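Local coordinates for Tat (Twin-arginine translocation) pathway signal sequence containing protein (Mycobacterium tuberculosis, PDB 5IMU), which is of unknown function but is probably exported by the twin-arginine translocation pathway, this fragment holding an alpha/beta part and a helical bundle, at residues I145-P148 and A149-T153; Q14-L17 and Q18-D22; A169-E172 and S173-A177. All blocks are in the same frame, centred on the assembly; numbering follows the deposited sequence.

Interaction 1: residues I145-P148 and A149-T153; sequences IALP and AVRKT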
loop_
_atom_site.group_PDB
_atom_site.type_symbol
_atom_site.label_atom_id
_atom_site.label_comp_id
_atom_site.label_asym_id
_atom_site.label_seq_id
_atom_site.Cartn_x
_atom_site.Cartn_y
_atom_site.Cartn_z
ATOM N N ILE A 145 19.214 -12.145 -4.045
ATOM C CA ILE A 145 18.122 -13.037 -4.415
ATOM C C ILE A 145 17.165 -12.415 -5.425
ATOM O O ILE A 145 16.129 -13.006 -5.727
ATOM C CB ILE A 145 17.351 -13.527 -3.174
ATOM C CG1 ILE A 145 16.616 -12.368 -2.500
ATOM C CG2 ILE A 145 18.295 -14.217 -2.192
ATOM C CD1 ILE A 145 15.631 -12.828 -1.442
ATOM N N ALA A 146 17.485 -11.234 -5.958
ATOM C CA ALA A 146 16.620 -10.635 -6.973
ATOM C C ALA A 146 16.474 -11.558 -8.178
ATOM O O ALA A 146 15.356 -11.889 -8.589
ATOM C CB ALA A 146 17.168 -9.274 -7.403
ATOM N N LEU A 147 17.602 -11.990 -8.745
ATOM C CA LEU A 147 17.534 -12.869 -9.920
ATOM C C LEU A 147 16.991 -14.240 -9.573
ATOM O O LEU A 147 16.139 -14.753 -10.335
ATOM C CB LEU A 147 18.913 -12.936 -10.583
ATOM C CG LEU A 147 18.983 -13.401 -12.038
ATOM C CD1 LEU A 147 17.958 -12.670 -12.886
ATOM C CD2 LEU A 147 20.382 -13.163 -12.580
ATOM N N PRO A 148 17.405 -14.915 -8.489
ATOM C CA PRO A 148 16.749 -16.180 -8.123
ATOM C C PRO A 148 15.245 -16.062 -7.938
ATOM O O PRO A 148 14.511 -16.986 -8.308
ATOM C CB PRO A 148 17.453 -16.570 -6.819
ATOM C CG PRO A 148 18.810 -15.992 -6.950
ATOM C CD PRO A 148 18.614 -14.679 -7.665
ATOM N N ALA A 149 14.766 -14.953 -7.370
ATOM C CA ALA A 149 13.326 -14.775 -7.203
ATOM C C ALA A 149 12.624 -14.677 -8.552
ATOM O O ALA A 149 11.549 -15.256 -8.747
ATOM C CB ALA A 149 13.040 -13.533 -6.360
ATOM N N VAL A 150 13.220 -13.948 -9.497
ATOM C CA VAL A 150 12.632 -13.829 -10.828
ATOM C C VAL A 150 12.685 -15.166 -11.559
ATOM O O VAL A 150 11.722 -15.560 -12.230
ATOM C CB VAL A 150 13.338 -12.710 -11.617
ATOM C CG1 VAL A 150 13.049 -12.831 -13.104
ATOM C CG2 VAL A 150 12.898 -11.348 -11.100
ATOM N N ARG A 151 13.799 -15.890 -11.435
ATOM C CA ARG A 151 13.918 -17.196 -12.071
ATOM C C ARG A 151 13.100 -18.273 -11.364
ATOM O O ARG A 151 12.962 -19.373 -11.910
ATOM C CB ARG A 151 15.386 -17.625 -12.119
ATOM C CG ARG A 151 16.305 -16.712 -12.910
ATOM C CD ARG A 151 16.241 -16.990 -14.401
ATOM N NE ARG A 151 16.951 -15.969 -15.163
ATOM C CZ ARG A 151 16.367 -14.898 -15.691
ATOM N NH1 ARG A 151 15.062 -14.715 -15.544
ATOM N NH2 ARG A 151 17.085 -14.010 -16.368
ATOM N N LYS A 152 12.571 -17.985 -10.171
ATOM C CA LYS A 152 11.760 -18.927 -9.395
ATOM C C LYS A 152 12.542 -20.191 -9.039
ATOM O O LYS A 152 11.991 -21.294 -9.005
ATOM C CB LYS A 152 10.461 -19.284 -10.125
ATOM C CG LYS A 152 9.589 -18.085 -10.426
ATOM C CD LYS A 152 8.225 -18.488 -10.956
ATOM C CE LYS A 152 7.376 -17.249 -11.194
ATOM N NZ LYS A 152 5.966 -17.560 -11.552
ATOM N N THR A 153 13.833 -20.032 -8.757
ATOM C CA THR A 153 14.656 -21.172 -8.375
ATOM C C THR A 153 14.500 -21.554 -6.911
ATOM O O THR A 153 14.903 -22.658 -6.530
ATOM C CB THR A 153 16.130 -20.885 -8.657
ATOM O OG1 THR A 153 16.848 -20.813 -7.420
ATOM C CG2 THR A 153 16.276 -19.573 -9.379
#

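Interaction 2: residues Q14-L17 and Q18-D22; sequences QQRL and QRIVD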
loop_
_atom_site.group_PDB
_atom_site.type_symbol
_atom_site.label_atom_id
_atom_site.label_comp_id
_atom_site.label_asym_id
_atom_site.label_seq_id
_atom_site.Cartn_x
_atom_site.Cartn_y
_atom_site.Cartn_z
ATOM N N GLN A 14 -22.186 6.924 6.183
ATOM C CA GLN A 14 -21.027 7.584 6.775
ATOM C C GLN A 14 -20.319 6.671 7.770
ATOM O O GLN A 14 -19.082 6.613 7.798
ATOM C CB GLN A 14 -21.460 8.884 7.454
ATOM C CG GLN A 14 -20.329 9.647 8.122
ATOM C CD GLN A 14 -19.353 10.226 7.119
ATOM O OE1 GLN A 14 -19.742 10.629 6.025
ATOM N NE2 GLN A 14 -18.076 10.267 7.487
ATOM N N GLN A 15 -21.085 5.949 8.592
ATOM C CA GLN A 15 -20.480 5.079 9.598
ATOM C C GLN A 15 -19.704 3.940 8.954
ATOM O O GLN A 15 -18.661 3.521 9.470
ATOM C CB GLN A 15 -21.559 4.531 10.530
ATOM C CG GLN A 15 -22.138 5.577 11.455
ATOM C CD GLN A 15 -21.059 6.297 12.231
ATOM O OE1 GLN A 15 -20.212 5.667 12.862
ATOM N NE2 GLN A 15 -21.073 7.624 12.175
ATOM N N ARG A 16 -20.202 3.422 7.831
ATOM C CA ARG A 16 -19.491 2.359 7.129
ATOM C C ARG A 16 -18.117 2.826 6.668
ATOM O O ARG A 16 -17.128 2.092 6.789
ATOM C CB ARG A 16 -20.322 1.876 5.943
ATOM C CG ARG A 16 -19.604 0.878 5.065
ATOM C CD ARG A 16 -20.380 0.597 3.794
ATOM N NE ARG A 16 -19.612 -0.228 2.868
ATOM C CZ ARG A 16 -18.843 0.257 1.898
ATOM N NH1 ARG A 16 -18.739 1.568 1.721
ATOM N NH2 ARG A 16 -18.179 -0.570 1.102
ATOM N N LEU A 17 -18.034 4.050 6.140
ATOM C CA LEU A 17 -16.744 4.583 5.716
ATOM C C LEU A 17 -15.798 4.747 6.897
ATOM O O LEU A 17 -14.600 4.461 6.786
ATOM C CB LEU A 17 -16.931 5.922 5.002
ATOM C CG LEU A 17 -17.492 5.894 3.579
ATOM C CD1 LEU A 17 -17.594 7.305 3.023
ATOM C CD2 LEU A 17 -16.630 5.027 2.679
ATOM N N GLN A 18 -16.314 5.208 8.039
ATOM C CA GLN A 18 -15.446 5.429 9.191
ATOM C C GLN A 18 -14.902 4.115 9.737
ATOM O O GLN A 18 -13.741 4.047 10.158
ATOM C CB GLN A 18 -16.193 6.198 10.281
ATOM C CG GLN A 18 -15.275 6.792 11.338
ATOM C CD GLN A 18 -14.336 7.843 10.770
ATOM O OE1 GLN A 18 -14.767 8.925 10.375
ATOM N NE2 GLN A 18 -13.048 7.518 10.705
ATOM N N ARG A 19 -15.723 3.059 9.744
ATOM C CA ARG A 19 -15.233 1.757 10.190
ATOM C C ARG A 19 -14.145 1.232 9.261
ATOM O O ARG A 19 -13.192 0.587 9.714
ATOM C CB ARG A 19 -16.381 0.751 10.286
ATOM C CG ARG A 19 -17.377 1.037 11.398
ATOM C CD ARG A 19 -18.291 -0.159 11.648
ATOM N NE ARG A 19 -19.069 -0.529 10.469
ATOM C CZ ARG A 19 -20.258 -0.015 10.168
ATOM N NH1 ARG A 19 -20.808 0.893 10.960
ATOM N NH2 ARG A 19 -20.897 -0.409 9.075
ATOM N N ILE A 20 -14.270 1.495 7.959
ATOM C CA ILE A 20 -13.237 1.078 7.013
ATOM C C ILE A 20 -11.936 1.825 7.283
ATOM O O ILE A 20 -10.853 1.229 7.306
ATOM C CB ILE A 20 -13.723 1.285 5.567
ATOM C CG1 ILE A 20 -14.775 0.235 5.205
ATOM C CG2 ILE A 20 -12.555 1.232 4.591
ATOM C CD1 ILE A 20 -15.353 0.405 3.825
ATOM N N VAL A 21 -12.022 3.140 7.500
ATOM C CA VAL A 21 -10.830 3.928 7.809
ATOM C C VAL A 21 -10.195 3.446 9.108
ATOM O O VAL A 21 -8.983 3.205 9.178
ATOM C CB VAL A 21 -11.175 5.426 7.883
ATOM C CG1 VAL A 21 -10.008 6.205 8.461
ATOM C CG2 VAL A 21 -11.533 5.959 6.512
ATOM N N ASP A 22 -11.005 3.301 10.159
ATOM C CA ASP A 22 -10.468 2.874 11.447
ATOM C C ASP A 22 -9.887 1.466 11.375
ATOM O O ASP A 22 -8.989 1.127 12.156
ATOM C CB ASP A 22 -11.553 2.958 12.519
ATOM C CG ASP A 22 -11.987 4.386 12.797
ATOM O OD1 ASP A 22 -11.289 5.317 12.341
ATOM O OD2 ASP A 22 -13.020 4.579 13.473
HETATM O O HOH W 1 -17.403 9.830 10.309
HETATM O O HOH W 2 -19.876 2.737 13.442
#

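Interaction 3: residues A169-E172 and S173-A177; sequences AVKE and SVLKA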
loop_
_atom_site.group_PDB
_atom_site.type_symbol
_atom_site.label_atom_id
_atom_site.label_comp_id
_atom_site.label_asym_id
_atom_site.label_seq_id
_atom_site.Cartn_x
_atom_site.Cartn_y
_atom_site.Cartn_z
ATOM N N ALA A 169 12.655 -3.188 8.736
ATOM C CA ALA A 169 13.530 -2.086 9.126
ATOM C C ALA A 169 13.250 -0.827 8.310
ATOM O O ALA A 169 13.191 0.275 8.866
ATOM C CB ALA A 169 14.992 -2.508 8.986
ATOM N N VAL A 170 13.084 -0.959 6.989
ATOM C CA VAL A 170 12.793 0.229 6.193
ATOM C C VAL A 170 11.387 0.736 6.488
ATOM O O VAL A 170 11.133 1.947 6.441
ATOM C CB VAL A 170 12.997 -0.039 4.688
ATOM C CG1 VAL A 170 12.031 -1.099 4.183
ATOM C CG2 VAL A 170 12.831 1.250 3.898
ATOM N N LYS A 171 10.457 -0.169 6.809
ATOM C CA LYS A 171 9.133 0.256 7.254
ATOM C C LYS A 171 9.241 1.180 8.458
ATOM O O LYS A 171 8.617 2.247 8.497
ATOM C CB LYS A 171 8.270 -0.960 7.595
ATOM C CG LYS A 171 7.024 -0.613 8.413
ATOM C CD LYS A 171 6.120 -1.826 8.620
ATOM C CE LYS A 171 6.725 -2.841 9.581
ATOM N NZ LYS A 171 6.364 -2.557 11.000
ATOM N N GLU A 172 10.038 0.783 9.451
ATOM C CA GLU A 172 10.179 1.592 10.656
ATOM C C GLU A 172 10.963 2.870 10.383
ATOM O O GLU A 172 10.651 3.925 10.947
ATOM C CB GLU A 172 10.842 0.768 11.758
ATOM C CG GLU A 172 9.952 -0.343 12.274
ATOM C CD GLU A 172 8.632 0.188 12.796
ATOM O OE1 GLU A 172 8.648 0.930 13.801
ATOM O OE2 GLU A 172 7.579 -0.108 12.191
ATOM N N SER A 173 11.985 2.796 9.530
ATOM C CA SER A 173 12.715 4.002 9.148
ATOM C C SER A 173 11.782 5.022 8.507
ATOM O O SER A 173 11.795 6.206 8.861
ATOM C CB SER A 173 13.856 3.646 8.197
ATOM O OG SER A 173 14.556 4.808 7.782
ATOM N N VAL A 174 10.944 4.571 7.574
ATOM C CA VAL A 174 10.075 5.487 6.841
ATOM C C VAL A 174 8.991 6.048 7.751
ATOM O O VAL A 174 8.754 7.261 7.788
ATOM C CB VAL A 174 9.470 4.781 5.615
ATOM C CG1 VAL A 174 8.271 5.556 5.092
ATOM C CG2 VAL A 174 10.515 4.631 4.527
ATOM N N LEU A 175 8.310 5.175 8.499
ATOM C CA LEU A 175 7.170 5.622 9.289
ATOM C C LEU A 175 7.583 6.479 10.478
ATOM O O LEU A 175 6.774 7.282 10.954
ATOM C CB LEU A 175 6.347 4.420 9.754
ATOM C CG LEU A 175 5.735 3.649 8.582
ATOM C CD1 LEU A 175 4.751 2.606 9.064
ATOM C CD2 LEU A 175 5.079 4.605 7.596
ATOM N N LYS A 176 8.819 6.343 10.958
ATOM C CA LYS A 176 9.298 7.244 11.999
ATOM C C LYS A 176 9.696 8.602 11.432
ATOM O O LYS A 176 9.618 9.612 12.142
ATOM C CB LYS A 176 10.472 6.606 12.746
ATOM C CG LYS A 176 10.062 5.444 13.652
ATOM C CD LYS A 176 11.273 4.688 14.187
ATOM C CE LYS A 176 10.863 3.566 15.135
ATOM N NZ LYS A 176 10.199 4.082 16.366
ATOM N N ALA A 177 10.110 8.651 10.163
ATOM C CA ALA A 177 10.458 9.922 9.541
ATOM C C ALA A 177 9.231 10.659 9.021
ATOM O O ALA A 177 9.271 11.886 8.869
ATOM C CB ALA A 177 11.458 9.697 8.406
#

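Interaction 1: residues I145-P148 and A149-T153
Leu147 and Arg151, one helical turn apart, run side by side and point the same way, with Leu147 CD1 lying over one face of the guanidinium. The methyl sits off the middle of that face, toward its rim, 3.8 Å from Arg151 NH2. With chi1 at -61°, Arg151 CG stands beside its backbone N and comes 3.2 Å from Leu147 O; the bend at chi2 (-82°) then turns the rest of the chain alongside the leucine. The same carbonyl oxygen, Leu147 O, accepts Arg151 N at 2.8 Å.

At the following turn the pairing changes character. Helix 140-151 ends here in a Schellman motif: Lys152, with positive phi, is the C-prime residue, Thr153 N turns back to Pro148 O at 3.2 Å, and a weak bond runs from Lys152 N to Ala149 O. Thr153 CG2 lies 3.6 Å from Pro148 CA, placing a methyl group against the proline. Toward the bundle, Ala149 and Val150 pack on Leu198 of helix 183-199, and Val150 and Leu147 touch Val129 of helix 124-133.

Beyond the last turn, Lys152 NZ reaches Asp203 in a salt bridge, tying the helix end to the start of helix 203-216. Polar bonding is thus concentrated at the helix end, whereas the Leu147-Arg151 pair is a nonpolar contact on the flat face, which probably leaves the guanidinium N-H edges to other partners or solvent.

Interaction 2: residues Q14-L17 and Q18-D22
Arg16 and Ile20 stand side by side on helix 6-27, a long helix packed against the mixed four-stranded sheet of the alpha/beta part, and Ile20 CD1 lies over the centre of the Arg16 guanidinium, 4.0 Å from Arg16 CZ. The Arg16 chain is extended from CG to NE, with CG anti to the backbone N (chi1 174°), which carries the flat group out alongside the isoleucine. Its NH1 is hydrogen-bonded to Thr44 OG1, and Thr44 is itself part of the potassium site, so Arg16 belongs to the second shell of that ion. Leu17 and Ile20 close on Thr44 of strand 44-48, while Val21 meets His92 of strand 88-92; this is the tight, buried side.

A polar margin follows along strand 88-92, where Gln14 and Gln18 touch Ala88 and Ala90. One water accepts from Gln14 NE2 and donates to Gln18 OE1, joining the two amides one turn apart; Gln14 NE2 also bonds to Val89 O. Gln18 NE2 makes a weak hydrogen bond to Ala91 O and another to Asp22 OD1 at 3.3 Å, which it meets from above the carboxylate plane (46° out of it).

The looser, solvent side is the flank bearing the exposed Gln15. Here the Arg19 chain bends at chi3 (-60°) and lays one guanidinium face over the backbone, with Gln15 O and Arg16 CA both offset toward its rim. A second water, in the guanidinium plane at its edge, accepts from Arg19 NH1 at 3.2 Å and donates to Gln15 OE1 at 3.0 Å.

Interaction 3: residues A169-E172 and S173-A177
Glu172, bent at chi2 (-57°), and Lys176, straight until it bends at chi4 (-64°), lie aslant to each other one turn apart, in the last turns of helix 157-177 of the helical bundle. Glu172 OE1 lies 3.7 Å from Lys176 CE. The distance from Glu172 OE1 to Lys176 NZ, 4.3 Å, is too long for a salt bridge, leaving a longer-range attraction.

The other carboxylate oxygen is paired. Lys171 curls at chi3 and chi4 to bring its tip back to its neighbour, and the result is a salt bridge, Lys171 NZ to Glu172 OE2 at 3.0 Å, made on the anti side of the carboxylate and somewhat out of its plane. Glu172 OE2 also forms a salt bridge with Arg30, in the loop after helix 6-27, so one oxygen serves two cations and the bundle is joined to the other part of the chain. Such flanking by positive groups would be expected to favour the ionised carboxylate.

Apolar contacts fill the rest. Lys171 CG rests against Leu175 CD1 at 4.0 Å, lower on the chain than the curled tip of the lysine, and Leu175 itself reaches Glu28 and Ile31 of the loop. Val170 and Val174 lie side by side, pointing the same way, with Val170 CG2 4.1 Å from Val174 CG2; both touch Trp189 of helix 183-199, which also meets Lys171.

Four successive backbone bonds run through the segment, from Ser173 N to Ala169 O through to Lys176 N to Glu172 O. Lys176 then trails its aliphatic stem past that last carbonyl, with Lys176 CB and CG both 3.2 Å from Glu172 O.

The three contacts are separate turns of helices 140-151, 6-27 and 157-177. Interactions 1 and 3 both belong to the DUF5631 region and pack on helix 183-199, yet their centres lie about 26 Å apart and their nearest atoms about 13 Å. Interaction 2 belongs to the DUF5632 region, on the opposite side of the chain's centre from interaction 1, with about 40 Å between centres. Interaction 3 stands nearer to it, nearest atoms about 14 Å apart, and contacts the loop that follows the helix of interaction 2. Of the three, interaction 2 is the one beside the potassium ion, the Arg16 side chain lying about 6 Å from it.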